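Local coordinates for probable transcriptional regulator, LysR family protein (Rhodococcus sp., PDB 2QL3) that probably regulates transcription as a DNA-binding LysR-type factor, of which this chain is the C-terminal substrate-binding domain, folded like a periplasmic binding protein, at residues Ile7-Tyr12 / Ala34-Arg39; Pro13-Thr18 / Val57-Asp62; Ser66-Thr71 / His189-Leu194; Val184-His189 / Ala200-Val205. All blocks are in the same frame, centred on the assembly; numbering follows the deposited sequence.

Contact 1. Residues Ile7-Tyr12 / Ala34-Arg39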
# COMPACT_ATOMS: atom_id res chain seq x y z
N ILE A 7 -21.04 -7.61 -10.77
CA ILE A 7 -19.83 -8.31 -11.27
C ILE A 7 -18.81 -8.27 -10.16
O ILE A 7 -18.65 -7.25 -9.51
CB ILE A 7 -19.23 -7.71 -12.62
CG1 ILE A 7 -17.96 -8.46 -13.01
CG2 ILE A 7 -18.95 -6.17 -12.54
CD1 ILE A 7 -17.19 -7.84 -14.19
N ALA A 8 -18.15 -9.39 -9.92
CA ALA A 8 -17.01 -9.45 -8.96
C ALA A 8 -15.66 -9.38 -9.69
O ALA A 8 -15.33 -10.22 -10.52
CB ALA A 8 -17.08 -10.66 -8.02
N VAL A 9 -14.95 -8.30 -9.41
CA VAL A 9 -13.63 -8.00 -9.99
C VAL A 9 -12.52 -8.10 -8.94
O VAL A 9 -12.52 -7.42 -7.89
CB VAL A 9 -13.58 -6.59 -10.62
CG1 VAL A 9 -12.19 -6.35 -11.31
CG2 VAL A 9 -14.74 -6.36 -11.61
N GLY A 10 -11.57 -8.98 -9.19
CA GLY A 10 -10.46 -9.08 -8.24
C GLY A 10 -9.23 -8.47 -8.85
O GLY A 10 -9.15 -8.26 -10.10
N CYS A 11 -8.24 -8.18 -8.00
CA CYS A 11 -6.91 -7.79 -8.49
C CYS A 11 -5.83 -7.97 -7.44
O CYS A 11 -6.17 -8.14 -6.26
CB CYS A 11 -6.93 -6.36 -9.03
SG CYS A 11 -6.92 -5.11 -7.80
N TYR A 12 -4.56 -7.94 -7.86
CA TYR A 12 -3.43 -7.95 -6.91
C TYR A 12 -3.30 -6.54 -6.31
O TYR A 12 -3.55 -5.56 -6.99
CB TYR A 12 -2.09 -8.30 -7.59
CG TYR A 12 -2.01 -9.68 -8.20
CD1 TYR A 12 -2.81 -10.74 -7.72
CD2 TYR A 12 -1.11 -9.93 -9.24
CE1 TYR A 12 -2.74 -12.02 -8.32
CE2 TYR A 12 -1.03 -11.18 -9.83
CZ TYR A 12 -1.83 -12.21 -9.35
OH TYR A 12 -1.77 -13.43 -9.96
N ALA A 34 -24.89 -1.58 -13.56
CA ALA A 34 -24.00 -2.66 -13.14
C ALA A 34 -23.51 -2.32 -11.76
O ALA A 34 -23.34 -1.14 -11.45
CB ALA A 34 -22.80 -2.79 -14.09
N SER A 35 -23.24 -3.32 -10.91
CA SER A 35 -22.53 -3.00 -9.67
C SER A 35 -21.26 -3.84 -9.50
O SER A 35 -21.29 -5.07 -9.68
CB SER A 35 -23.45 -3.11 -8.45
OG SER A 35 -23.93 -4.42 -8.23
N VAL A 36 -20.14 -3.19 -9.18
CA VAL A 36 -18.89 -3.95 -8.99
C VAL A 36 -18.57 -4.37 -7.58
O VAL A 36 -18.61 -3.56 -6.64
CB VAL A 36 -17.68 -3.41 -9.79
CG1 VAL A 36 -17.91 -2.06 -10.37
CG2 VAL A 36 -16.32 -3.65 -9.07
N GLU A 37 -18.28 -5.66 -7.43
CA GLU A 37 -17.79 -6.13 -6.13
C GLU A 37 -16.28 -6.23 -6.25
O GLU A 37 -15.76 -7.11 -6.94
CB GLU A 37 -18.45 -7.47 -5.73
CG GLU A 37 -19.97 -7.30 -5.36
CD GLU A 37 -21.00 -8.02 -6.29
OE1 GLU A 37 -20.96 -9.28 -6.39
OE2 GLU A 37 -21.86 -7.32 -6.91
N PHE A 38 -15.58 -5.30 -5.63
CA PHE A 38 -14.15 -5.19 -5.80
C PHE A 38 -13.44 -5.88 -4.65
O PHE A 38 -13.74 -5.60 -3.49
CB PHE A 38 -13.77 -3.72 -5.87
CG PHE A 38 -12.30 -3.48 -5.86
CD1 PHE A 38 -11.66 -3.00 -4.69
CD2 PHE A 38 -11.53 -3.78 -6.98
CE1 PHE A 38 -10.26 -2.77 -4.69
CE2 PHE A 38 -10.13 -3.54 -6.97
CZ PHE A 38 -9.50 -3.05 -5.82
N ARG A 39 -12.50 -6.76 -4.97
CA ARG A 39 -11.65 -7.43 -3.96
C ARG A 39 -10.21 -7.41 -4.40
O ARG A 39 -9.90 -7.85 -5.47
CB ARG A 39 -12.03 -8.91 -3.72
CG ARG A 39 -13.48 -9.27 -3.86
CD ARG A 39 -14.01 -10.09 -2.69
NE ARG A 39 -15.46 -10.19 -2.82
CZ ARG A 39 -16.34 -9.27 -2.42
NH1 ARG A 39 -15.94 -8.15 -1.80
NH2 ARG A 39 -17.65 -9.47 -2.64
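Ile-7 and Val-36, Ala-8 and Glu-37, Val-9 and Phe-38, Gly-10 and Arg-39 stand abreast in two parallel strands, an example of backbone bonding that sets the register while side chains furnish the faces. Five backbone hydrogen bonds run between the strands. Ile-7 N gives to Ser-35 O, and Ile-7 O takes Glu-37 N at 2.6 Å, with an angle of 175° at the hydrogen. Val-9 repeats the pattern, its N on Glu-37 O and its O taking Arg-39 N, and Cys-11 N ends the series on Arg-39 O at 3.0 Å. CA-H...O contacts add to these, as from Gly-10 CA to Arg-39 O (3.1 Å).

Apolar packing occupies the face bearing Ile-7, Val-9, Val-36 and Phe-38. Val-9 CG2 meets Val-36 CG2 at 4.0 Å, and Ile-7 CG2 lies alongside Val-36 CB. Cys-11, its sulfur set between backbone N and carbonyl carbon (chi1 77°), brings SG obliquely to Phe-38 CE2 at 3.7 Å, a sulfur-aromatic contact.

Helix 20-30 joins the strands into a beta-alpha-beta unit, touching Val-36 through Thr-28 and Phe-38 through Leu-24. Strand 57-61 flanks strand 5-11, while Tyr-133 and Phe-144 of the second subunit pack on Phe-38.

Contact 2. Residues Pro13-Thr18 / Val57-Asp62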
# COMPACT_ATOMS: atom_id res chain seq x y z
N PRO A 13 -2.97 -6.44 -4.99
CA PRO A 13 -2.99 -5.12 -4.34
C PRO A 13 -2.24 -3.96 -5.02
O PRO A 13 -2.76 -2.86 -5.02
CB PRO A 13 -2.48 -5.40 -2.89
CG PRO A 13 -2.89 -6.89 -2.68
CD PRO A 13 -2.61 -7.52 -4.05
N ALA A 14 -1.07 -4.21 -5.60
CA ALA A 14 -0.28 -3.22 -6.32
C ALA A 14 -0.96 -2.69 -7.59
O ALA A 14 -0.58 -1.66 -8.14
CB ALA A 14 1.07 -3.82 -6.68
N LEU A 15 -1.97 -3.40 -8.05
CA LEU A 15 -2.74 -3.00 -9.21
C LEU A 15 -3.96 -2.16 -8.77
O LEU A 15 -4.54 -1.44 -9.58
CB LEU A 15 -3.21 -4.26 -9.93
CG LEU A 15 -2.45 -4.74 -11.18
CD1 LEU A 15 -1.13 -4.20 -11.36
CD2 LEU A 15 -2.47 -6.26 -11.36
N GLY A 16 -4.36 -2.31 -7.50
CA GLY A 16 -5.49 -1.57 -6.96
C GLY A 16 -5.48 -0.06 -7.14
O GLY A 16 -6.48 0.50 -7.55
N PRO A 17 -4.36 0.65 -6.80
CA PRO A 17 -4.33 2.15 -6.99
C PRO A 17 -3.86 2.68 -8.36
O PRO A 17 -3.98 3.85 -8.65
CB PRO A 17 -3.35 2.63 -5.92
CG PRO A 17 -2.57 1.41 -5.49
CD PRO A 17 -3.15 0.16 -6.11
N THR A 18 -3.34 1.79 -9.21
CA THR A 18 -2.68 2.24 -10.42
C THR A 18 -3.59 2.03 -11.62
O THR A 18 -3.77 2.95 -12.44
CB THR A 18 -1.34 1.53 -10.64
OG1 THR A 18 -1.56 0.12 -10.56
CG2 THR A 18 -0.38 1.85 -9.52
N VAL A 57 -13.91 -11.95 -12.86
CA VAL A 57 -12.70 -11.58 -13.60
C VAL A 57 -11.64 -11.12 -12.60
O VAL A 57 -11.94 -10.85 -11.43
CB VAL A 57 -12.95 -10.46 -14.68
CG1 VAL A 57 -13.98 -10.91 -15.73
CG2 VAL A 57 -13.42 -9.16 -14.04
N ALA A 58 -10.40 -11.12 -13.06
CA ALA A 58 -9.24 -10.67 -12.28
C ALA A 58 -8.39 -9.75 -13.18
O ALA A 58 -8.24 -10.01 -14.42
CB ALA A 58 -8.43 -11.90 -11.83
N ILE A 59 -7.85 -8.69 -12.59
CA ILE A 59 -6.86 -7.87 -13.22
C ILE A 59 -5.54 -8.25 -12.58
O ILE A 59 -5.34 -8.08 -11.38
CB ILE A 59 -7.10 -6.38 -12.99
CG1 ILE A 59 -8.53 -5.97 -13.43
CG2 ILE A 59 -6.01 -5.54 -13.67
CD1 ILE A 59 -8.86 -6.26 -14.85
N VAL A 60 -4.63 -8.82 -13.38
CA VAL A 60 -3.40 -9.40 -12.83
C VAL A 60 -2.19 -9.19 -13.72
O VAL A 60 -2.33 -8.91 -14.91
CB VAL A 60 -3.53 -10.95 -12.57
CG1 VAL A 60 -4.44 -11.21 -11.43
CG2 VAL A 60 -4.01 -11.71 -13.81
N TYR A 61 -0.99 -9.33 -13.16
CA TYR A 61 0.16 -9.50 -14.02
C TYR A 61 0.14 -10.88 -14.64
O TYR A 61 -0.16 -11.87 -13.98
CB TYR A 61 1.48 -9.34 -13.28
CG TYR A 61 1.68 -8.09 -12.45
CD1 TYR A 61 1.85 -6.85 -13.04
CD2 TYR A 61 1.78 -8.18 -11.06
CE1 TYR A 61 2.12 -5.71 -12.28
CE2 TYR A 61 1.99 -7.03 -10.28
CZ TYR A 61 2.17 -5.80 -10.90
OH TYR A 61 2.41 -4.66 -10.15
N ASP A 62 0.49 -10.98 -15.92
CA ASP A 62 0.58 -12.28 -16.58
C ASP A 62 1.95 -12.86 -16.24
O ASP A 62 2.89 -12.81 -17.07
CB ASP A 62 0.41 -12.10 -18.08
CG ASP A 62 0.36 -13.40 -18.87
OD1 ASP A 62 0.22 -14.54 -18.32
OD2 ASP A 62 0.49 -13.27 -20.09
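Leu-15 bridges to Ile-59, Val-60 and Tyr-61 from the loop that follows the first strand of a beta-alpha-beta unit, within an alpha/beta fold of the periplasmic-binding-protein type. It shows how one branched side chain can anchor a loop to a strand through apolar contact. Its CB already points toward strand 57-61, but the touching is left to the two methyls beyond CG. As modelled, with chi1 -100° and a nearly eclipsed chi2 of 17°, an unusual and perhaps strained shape, the methyls reach different partners.

CD2 lies on the strand backbone, 3.4 Å from Ile-59 O and 3.6 Å from Val-60 CA. The same methyl also comes to 4.3 Å from Ile-59 CG2. CD1 turns to the aromatic side chain and sits obliquely to its ring, 3.7 Å from Tyr-61 CZ. With CG anti to its carbonyl carbon (chi1 -52°), Tyr-61 extends its ring toward the loop, the far end coming nearer than the base.

Gln-156 ties the two sides together: it hydrogen-bonds Thr-18 OG1 and, weakly, Tyr-61 OH, and packs on Leu-15. This is consistent with a place beside the cleft between the two halves of the domain, where effectors bind in LysR relatives. Within the loop, Thr-18 OG1 donates to a lone pair of Ala-14 O, in the carbonyl plane, at 3.2 Å; across the contact, Ala-14 CB stands 3.8 Å from Tyr-61 OH.

Contact 3. Residues Ser66-Thr71 / His189-Leu194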
# COMPACT_ATOMS: atom_id res chain seq x y z
N SER A 66 -2.43 -19.84 -14.16
CA SER A 66 -2.83 -21.11 -14.78
C SER A 66 -3.08 -20.94 -16.26
O SER A 66 -3.64 -19.93 -16.70
CB SER A 66 -4.11 -21.73 -14.21
OG SER A 66 -4.69 -20.85 -13.28
N PRO A 67 -2.70 -21.97 -17.02
CA PRO A 67 -3.21 -22.14 -18.38
C PRO A 67 -4.73 -22.24 -18.47
O PRO A 67 -5.24 -22.14 -19.57
CB PRO A 67 -2.57 -23.48 -18.83
CG PRO A 67 -1.36 -23.60 -18.03
CD PRO A 67 -1.71 -23.02 -16.67
N GLU A 68 -5.45 -22.44 -17.35
CA GLU A 68 -6.93 -22.56 -17.38
C GLU A 68 -7.61 -21.18 -17.61
O GLU A 68 -8.83 -21.11 -17.83
CB GLU A 68 -7.48 -23.23 -16.09
CG GLU A 68 -7.35 -24.82 -15.96
CD GLU A 68 -8.42 -25.46 -14.99
OE1 GLU A 68 -8.26 -25.45 -13.73
OE2 GLU A 68 -9.41 -26.05 -15.51
N TRP A 69 -6.82 -20.10 -17.51
CA TRP A 69 -7.30 -18.72 -17.58
C TRP A 69 -7.12 -18.13 -18.96
O TRP A 69 -6.06 -18.17 -19.54
CB TRP A 69 -6.54 -17.85 -16.56
CG TRP A 69 -6.88 -18.20 -15.08
CD1 TRP A 69 -7.54 -19.33 -14.60
CD2 TRP A 69 -6.50 -17.45 -13.92
NE1 TRP A 69 -7.59 -19.31 -13.23
CE2 TRP A 69 -6.99 -18.15 -12.78
CE3 TRP A 69 -5.82 -16.25 -13.74
CZ2 TRP A 69 -6.81 -17.67 -11.48
CZ3 TRP A 69 -5.66 -15.75 -12.45
CH2 TRP A 69 -6.14 -16.48 -11.33
N GLN A 70 -8.20 -17.62 -19.49
CA GLN A 70 -8.18 -16.80 -20.69
C GLN A 70 -7.71 -15.43 -20.21
O GLN A 70 -8.04 -15.02 -19.09
CB GLN A 70 -9.61 -16.71 -21.21
CG GLN A 70 -10.15 -18.01 -21.76
CD GLN A 70 -9.72 -18.22 -23.21
OE1 GLN A 70 -10.37 -17.72 -24.13
NE2 GLN A 70 -8.63 -18.95 -23.41
N THR A 71 -6.92 -14.74 -21.01
CA THR A 71 -6.39 -13.43 -20.64
C THR A 71 -6.45 -12.50 -21.87
O THR A 71 -6.45 -12.98 -22.99
CB THR A 71 -4.91 -13.48 -20.15
OG1 THR A 71 -4.08 -13.93 -21.22
CG2 THR A 71 -4.70 -14.38 -18.89
N HIS A 189 -11.66 -17.57 -16.11
CA HIS A 189 -11.40 -19.00 -16.25
C HIS A 189 -12.05 -19.57 -17.54
O HIS A 189 -13.22 -19.33 -17.79
CB HIS A 189 -11.96 -19.64 -14.97
CG HIS A 189 -11.48 -21.02 -14.69
ND1 HIS A 189 -11.88 -22.12 -15.42
CD2 HIS A 189 -10.69 -21.50 -13.70
CE1 HIS A 189 -11.34 -23.21 -14.90
NE2 HIS A 189 -10.62 -22.87 -13.85
N GLN A 190 -11.25 -20.29 -18.36
CA GLN A 190 -11.69 -21.06 -19.54
C GLN A 190 -13.05 -21.71 -19.44
O GLN A 190 -13.75 -21.85 -20.45
CB GLN A 190 -10.76 -22.26 -19.73
CG GLN A 190 -10.02 -22.30 -21.01
CD GLN A 190 -8.81 -23.11 -20.84
OE1 GLN A 190 -8.84 -24.20 -20.24
NE2 GLN A 190 -7.68 -22.54 -21.27
N GLU A 191 -13.39 -22.18 -18.26
CA GLU A 191 -14.57 -23.02 -18.10
C GLU A 191 -15.73 -22.27 -17.50
O GLU A 191 -16.79 -22.85 -17.31
CB GLU A 191 -14.23 -24.14 -17.12
CG GLU A 191 -12.91 -24.79 -17.46
CD GLU A 191 -13.04 -26.14 -18.09
OE1 GLU A 191 -14.16 -26.64 -18.38
OE2 GLU A 191 -11.97 -26.74 -18.26
N ALA A 192 -15.49 -21.01 -17.11
CA ALA A 192 -16.57 -20.18 -16.61
C ALA A 192 -17.63 -19.90 -17.70
O ALA A 192 -17.29 -19.75 -18.87
CB ALA A 192 -16.02 -18.86 -16.06
N THR A 193 -18.89 -19.85 -17.29
CA THR A 193 -19.96 -19.37 -18.16
C THR A 193 -20.06 -17.93 -17.81
O THR A 193 -20.65 -17.58 -16.77
CB THR A 193 -21.28 -20.04 -17.87
OG1 THR A 193 -21.13 -21.41 -18.15
CG2 THR A 193 -22.40 -19.51 -18.80
N LEU A 194 -19.47 -17.08 -18.67
CA LEU A 194 -19.48 -15.65 -18.44
C LEU A 194 -20.87 -15.03 -18.42
O LEU A 194 -21.71 -15.33 -19.26
CB LEU A 194 -18.58 -14.91 -19.43
CG LEU A 194 -17.05 -15.03 -19.27
CD1 LEU A 194 -16.35 -14.25 -20.41
CD2 LEU A 194 -16.50 -14.60 -17.97
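Gln-190 meets Glu-68 and Pro-67 with both its main chain and its amide, a surface case of backbone acceptors being satisfied just where two strands meet their turns. Glu-68 O takes the N-H of Gln-190 at 2.6 Å. The preceding carbonyl, Pro-67 O, receives Gln-190 NE2 at 3.0 Å, but the angle at the hydrogen is only 121° and the bond is weak. Both turns close on themselves: Trp-69 N returns to Ser-66 O, and Ala-192 N to His-189 O at 2.9 Å.

The imidazole is fixed from its own turn. Glu-191 N donates to His-189 ND1, lying near the ring plane at 3.2 Å, so this nitrogen serves as an acceptor. Glu-68 runs side by side with His-189, its CB over one ring face, 4.2 Å from the centroid. Trp-69 reaches the same imidazole obliquely, NE1 to His-189 CD2. Acidic groups gather here: Glu-68 OE2 and Glu-191 OE2 are 3.8 Å apart, and Glu-51 of helix 43-51 lies close by, a grouping of like charges that may raise the proton affinity of these carboxylates, though the neighbouring imidazole could offset this.

Trp-69 and His-189 form an antiparallel, non-hydrogen-bonded pair, flanked by the Gln-190 to Glu-68 bond and by that between Gln-70 and Trp-188. It is the end of an antiparallel strand pair, one chain entering its strand from a type I beta turn and the other leaving its strand into one.

Contact 4. Residues Val184-His189 / Ala200-Val205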
# COMPACT_ATOMS: atom_id res chain seq x y z
N VAL A 184 0.10 -6.64 -17.94
CA VAL A 184 -1.06 -6.62 -17.12
C VAL A 184 -2.24 -7.07 -18.01
O VAL A 184 -2.48 -6.51 -19.11
CB VAL A 184 -1.26 -5.24 -16.56
CG1 VAL A 184 -2.49 -5.18 -15.59
CG2 VAL A 184 0.01 -4.79 -15.80
N VAL A 185 -2.95 -8.09 -17.53
CA VAL A 185 -4.08 -8.68 -18.24
C VAL A 185 -5.42 -8.58 -17.46
O VAL A 185 -5.42 -8.48 -16.23
CB VAL A 185 -3.79 -10.15 -18.59
CG1 VAL A 185 -2.51 -10.24 -19.51
CG2 VAL A 185 -3.62 -11.03 -17.29
N VAL A 186 -6.53 -8.55 -18.19
CA VAL A 186 -7.85 -9.02 -17.65
C VAL A 186 -7.96 -10.55 -17.84
O VAL A 186 -7.66 -11.07 -18.92
CB VAL A 186 -9.07 -8.25 -18.23
CG1 VAL A 186 -9.27 -8.48 -19.78
CG2 VAL A 186 -10.38 -8.62 -17.44
N ALA A 187 -8.32 -11.27 -16.80
CA ALA A 187 -8.36 -12.74 -16.88
C ALA A 187 -9.66 -13.33 -16.39
O ALA A 187 -10.36 -12.74 -15.58
CB ALA A 187 -7.12 -13.34 -16.10
N TRP A 188 -10.01 -14.48 -16.92
CA TRP A 188 -11.16 -15.23 -16.44
C TRP A 188 -10.91 -16.69 -16.74
O TRP A 188 -10.08 -17.01 -17.54
CB TRP A 188 -12.47 -14.77 -17.09
CG TRP A 188 -12.54 -14.98 -18.58
CD1 TRP A 188 -13.11 -16.01 -19.24
CD2 TRP A 188 -11.96 -14.13 -19.59
NE1 TRP A 188 -12.96 -15.87 -20.62
CE2 TRP A 188 -12.26 -14.72 -20.86
CE3 TRP A 188 -11.24 -12.92 -19.55
CZ2 TRP A 188 -11.89 -14.12 -22.07
CZ3 TRP A 188 -10.85 -12.33 -20.74
CH2 TRP A 188 -11.17 -12.94 -22.00
N HIS A 189 -11.66 -17.57 -16.11
CA HIS A 189 -11.40 -19.00 -16.25
C HIS A 189 -12.05 -19.57 -17.54
O HIS A 189 -13.22 -19.33 -17.79
CB HIS A 189 -11.96 -19.64 -14.97
CG HIS A 189 -11.48 -21.02 -14.69
ND1 HIS A 189 -11.88 -22.12 -15.42
CD2 HIS A 189 -10.69 -21.50 -13.70
CE1 HIS A 189 -11.34 -23.21 -14.90
NE2 HIS A 189 -10.62 -22.87 -13.85
N ALA A 200 -19.46 -7.67 -20.79
CA ALA A 200 -19.45 -6.22 -21.04
C ALA A 200 -18.21 -5.58 -20.44
O ALA A 200 -17.61 -4.69 -21.08
CB ALA A 200 -20.74 -5.51 -20.54
N PHE A 201 -17.81 -6.08 -19.25
CA PHE A 201 -16.61 -5.57 -18.57
C PHE A 201 -15.30 -5.82 -19.38
O PHE A 201 -14.51 -4.88 -19.61
CB PHE A 201 -16.48 -6.12 -17.15
CG PHE A 201 -15.34 -5.57 -16.40
CD1 PHE A 201 -15.49 -4.42 -15.65
CD2 PHE A 201 -14.08 -6.20 -16.40
CE1 PHE A 201 -14.45 -3.88 -14.91
CE2 PHE A 201 -13.02 -5.65 -15.66
CZ PHE A 201 -13.23 -4.45 -14.93
N ILE A 202 -15.12 -7.06 -19.80
CA ILE A 202 -14.01 -7.46 -20.57
C ILE A 202 -13.92 -6.65 -21.89
O ILE A 202 -12.85 -6.16 -22.23
CB ILE A 202 -14.03 -8.99 -20.86
CG1 ILE A 202 -13.91 -9.78 -19.54
CG2 ILE A 202 -12.96 -9.37 -21.94
CD1 ILE A 202 -14.44 -11.27 -19.56
N ARG A 203 -15.04 -6.49 -22.59
CA ARG A 203 -15.05 -5.77 -23.87
C ARG A 203 -14.75 -4.28 -23.60
O ARG A 203 -14.06 -3.64 -24.39
CB ARG A 203 -16.40 -5.95 -24.66
CG ARG A 203 -16.72 -7.39 -25.11
CD ARG A 203 -18.05 -7.41 -25.87
NE ARG A 203 -18.56 -8.73 -26.30
CZ ARG A 203 -19.85 -8.97 -26.61
NH1 ARG A 203 -20.75 -8.00 -26.51
NH2 ARG A 203 -20.26 -10.18 -27.02
N PHE A 204 -15.27 -3.76 -22.49
CA PHE A 204 -15.15 -2.35 -22.17
C PHE A 204 -13.70 -1.99 -21.81
O PHE A 204 -13.18 -0.97 -22.29
CB PHE A 204 -16.17 -1.92 -21.10
CG PHE A 204 -16.06 -0.44 -20.71
CD1 PHE A 204 -16.75 0.54 -21.42
CD2 PHE A 204 -15.25 -0.05 -19.66
CE1 PHE A 204 -16.64 1.92 -21.07
CE2 PHE A 204 -15.13 1.31 -19.30
CZ PHE A 204 -15.83 2.31 -20.03
N VAL A 205 -13.01 -2.84 -21.04
CA VAL A 205 -11.64 -2.51 -20.64
C VAL A 205 -10.59 -2.88 -21.69
O VAL A 205 -9.43 -2.45 -21.58
CB VAL A 205 -11.24 -3.10 -19.25
CG1 VAL A 205 -12.29 -2.68 -18.16
CG2 VAL A 205 -11.06 -4.65 -19.33
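The packing of a C-terminal helix on a beta-sheet face, here helix 196-205 on strand 182-189, begins where Ile-202 lies over the indole of Trp-188. The two side chains cross at about a right angle. Ile-202 CD1 sits above one face of the six-membered ring, 3.9 Å from its centroid, in a CH-pi contact. That methyl comes to 3.6 Å from Trp-188 CE3, while the other branch, Ile-202 CG2, reaches Trp-188 CZ3 at 3.8 Å. The indole owes its place to a chi1 of 63°, which sets CG between the backbone N and the carbonyl carbon.

Two residues back along the strand, Val-186 points to the same side and divides its methyls among three helix residues. CG2 approaches the edge of the Phe-201 ring near its plane, 4.4 Å from CE2, and also touches Ile-202 CG1. CG1 meets Val-205 CG2 at 4.3 Å.

In this alpha/beta fold the chain leaves the strand, loops round and comes back over the sheet as a helix, the two short axes nearly antiparallel (163°) and 9.8 Å apart at closest. Within the helix, Val-205 N bonds Phe-201 O, and Val-205 CG1 lies over one face of the Phe-201 ring. That ring also meets Phe-27 of helix 20-30 edge-to-face, which links the two helices on this side of the sheet. Leu-194 packs on Ile-202, whose side chain is about 4 Å from a phosphate ion, probably brought by the crystallisation liquor.

One mixed sheet carries all four contacts, and strand 57-61 in its middle joins contact 1 to contact 4. Gly-10 O takes Ile-59 N at 2.8 Å, linking contacts 1 and 2; Ala-58 O takes Ala-187 N at 2.7 Å, linking contacts 2 and 4. Contacts 3 and 4 share His-189. The helix of contact 4 also reaches contact 1, where Ile-7 CD1 lies 3.5 Å from Phe-201 CB. Contact 2 has its centre about 6 Å from the centre of the chain, near the probable effector cleft, whereas contact 3 lies about 21 Å out, at the surface. Contacts 1 and 2 both touch the second subunit.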